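Local coordinates for PipY (Synechococcus elongatus, PDB 5NLC), which binds pyridoxal 5'-phosphate on a modified TIM barrel of the YggS/PROSC family and is probably involved in vitamin B6 homeostasis, at residues Lys77-Val82 with Gly105-Ser110. Sequence-based numbering, arbitrary orientation.
With PO4 (phosphate ion), chain C.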
loop_
_atom_site.group_PDB
_atom_site.type_symbol
_atom_site.label_atom_id
_atom_site.label_comp_id
_atom_site.label_asym_id
_atom_site.label_seq_id
_atom_site.Cartn_x
_atom_site.Cartn_y
_atom_site.Cartn_z
ATOM N N LYS A 77 7.154 0.425 15.996
ATOM C CA LYS A 77 7.948 0.019 14.855
ATOM C C LYS A 77 7.930 1.103 13.776
ATOM O O LYS A 77 8.468 0.897 12.696
ATOM C CB LYS A 77 7.423 -1.303 14.254
ATOM C CG LYS A 77 7.644 -2.558 15.080
ATOM C CD LYS A 77 9.144 -2.865 15.237
ATOM C CE LYS A 77 9.404 -3.953 16.282
ATOM N NZ LYS A 77 8.792 -5.253 15.876
ATOM N N ALA A 78 7.312 2.237 14.062
ATOM C CA ALA A 78 7.195 3.299 13.075
ATOM C C ALA A 78 8.603 3.773 12.663
ATOM O O ALA A 78 8.812 4.076 11.528
ATOM C CB ALA A 78 6.337 4.432 13.592
ATOM N N ARG A 79 9.564 3.811 13.598
ATOM C CA ARG A 79 10.888 4.288 13.264
ATOM C C ARG A 79 11.561 3.408 12.218
ATOM O O ARG A 79 12.097 3.900 11.233
ATOM C CB ARG A 79 11.727 4.391 14.529
ATOM C CG ARG A 79 13.102 4.994 14.329
ATOM C CD ARG A 79 13.826 5.133 15.694
ATOM N NE ARG A 79 13.272 6.296 16.341
ATOM C CZ ARG A 79 13.608 7.563 16.064
ATOM N NH1 ARG A 79 14.590 7.876 15.221
ATOM N NH2 ARG A 79 12.968 8.531 16.676
ATOM N N LYS A 80 11.564 2.091 12.448
ATOM C CA LYS A 80 12.096 1.176 11.451
ATOM C C LYS A 80 11.348 1.248 10.123
ATOM O O LYS A 80 11.948 1.083 9.093
ATOM C CB LYS A 80 12.141 -0.259 11.970
ATOM C CG LYS A 80 13.224 -0.461 13.042
ATOM C CD LYS A 80 13.082 -1.866 13.603
ATOM C CE LYS A 80 14.299 -2.281 14.445
ATOM N NZ LYS A 80 13.847 -3.223 15.506
ATOM N N ALA A 81 10.040 1.435 10.140
ATOM C CA ALA A 81 9.283 1.574 8.886
ATOM C C ALA A 81 9.699 2.811 8.086
ATOM O O ALA A 81 9.886 2.741 6.887
ATOM C CB ALA A 81 7.799 1.638 9.198
ATOM N N VAL A 82 9.907 3.952 8.776
ATOM C CA VAL A 82 10.372 5.144 8.090
ATOM C C VAL A 82 11.760 4.915 7.477
ATOM O O VAL A 82 12.051 5.366 6.380
ATOM C CB VAL A 82 10.328 6.365 9.002
ATOM C CG1 VAL A 82 10.929 7.588 8.311
ATOM C CG2 VAL A 82 8.898 6.671 9.412
ATOM N N GLY A 105 10.569 13.659 10.120
ATOM C CA GLY A 105 11.248 14.945 10.355
ATOM C C GLY A 105 12.593 14.822 11.058
ATOM O O GLY A 105 13.588 15.462 10.668
ATOM N N GLU A 106 12.649 13.950 12.051
ATOM C CA GLU A 106 13.927 13.661 12.762
ATOM C C GLU A 106 14.958 13.009 11.836
ATOM O O GLU A 106 16.129 13.387 11.858
ATOM C CB GLU A 106 13.682 12.738 13.954
ATOM C CG GLU A 106 12.807 13.330 15.064
ATOM C CD GLU A 106 12.516 12.353 16.227
ATOM O OE1 GLU A 106 13.088 11.210 16.219
ATOM O OE2 GLU A 106 11.703 12.768 17.128
ATOM N N LEU A 107 14.546 12.043 11.040
ATOM C CA LEU A 107 15.457 11.362 10.109
ATOM C C LEU A 107 15.706 12.041 8.747
ATOM O O LEU A 107 16.530 11.549 7.986
ATOM C CB LEU A 107 15.004 9.920 9.839
ATOM C CG LEU A 107 14.799 8.998 11.081
ATOM C CD1 LEU A 107 14.130 7.719 10.639
ATOM C CD2 LEU A 107 16.085 8.793 11.875
ATOM N N GLY A 108 14.994 13.105 8.428
ATOM C CA GLY A 108 15.105 13.762 7.108
ATOM C C GLY A 108 14.600 12.864 5.966
ATOM O O GLY A 108 15.191 12.776 4.894
ATOM N N ARG A 109 13.549 12.139 6.240
ATOM C CA ARG A 109 12.950 11.252 5.228
ATOM C C ARG A 109 11.499 11.649 5.038
ATOM O O ARG A 109 10.964 12.401 5.817
ATOM C CB ARG A 109 13.045 9.767 5.601
ATOM C CG ARG A 109 14.440 9.156 5.740
ATOM C CD ARG A 109 15.384 9.389 4.557
ATOM N NE ARG A 109 16.722 8.803 4.758
ATOM C CZ ARG A 109 17.819 9.439 5.151
ATOM N NH1 ARG A 109 17.851 10.718 5.439
ATOM N NH2 ARG A 109 18.932 8.746 5.256
ATOM N N SER A 110 10.881 11.146 3.954
ATOM C CA SER A 110 9.502 11.470 3.659
ATOM C C SER A 110 8.818 10.242 3.092
ATOM O O SER A 110 8.777 10.081 1.857
ATOM C CB SER A 110 9.486 12.558 2.618
ATOM O OG SER A 110 8.175 13.053 2.485
HETATM P P PO4 C . 10.180 6.959 18.552
HETATM O O1 PO4 C . 8.908 7.230 17.799
HETATM O O2 PO4 C . 10.884 5.760 17.954
HETATM O O3 PO4 C . 11.064 8.185 18.448
HETATM O O4 PO4 C . 9.846 6.719 20.012
HETATM O O HOH W 1 15.363 10.628 15.676
#
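The guanidinium of R79 and the carboxylate of E106 meet edge on, their planes 28° apart. NH2 of R79 donates to OE1 of E106 at 2.7 Å, a salt bridge that takes the syn side of the carboxylate and lies almost in the guanidinium plane. The phosphate takes the NE/NH2 edge, next to the one E106 uses: NE of R79 gives its hydrogen to O2 of the phosphate at 2.9 Å, and NH2 of R79 spends its second one on the phosphate O3 at 2.6 Å. NH1 of R79 donates to a water 2.9 Å away. The side chain of R79 leaves its helix extended, then bends at chi3 (-78°), which turns the planar head toward helix 94-107. CD2 of L107 approaches NH1 of R79 obliquely at 3.8 Å. Beside this polar group, CG1 of V82, anti to its backbone N (chi1 175°), reaches CD1 of L107 at 4.0 Å and the CB of R109, just past the helix end where G108 turns the chain with positive phi. Helices 78-84 and 94-107, neighbours on the outside of the barrel, are thus joined, with A78 and V82 packing on L100 deeper in. R102 pairs with OE2 of E106 and, like R99, also binds the phosphate. The ion, probably from the crystallisation liquor, would offset the charge of three gathered arginines, while E106 would probably balance part of it as the protein's own acid, well away from the cofactor site.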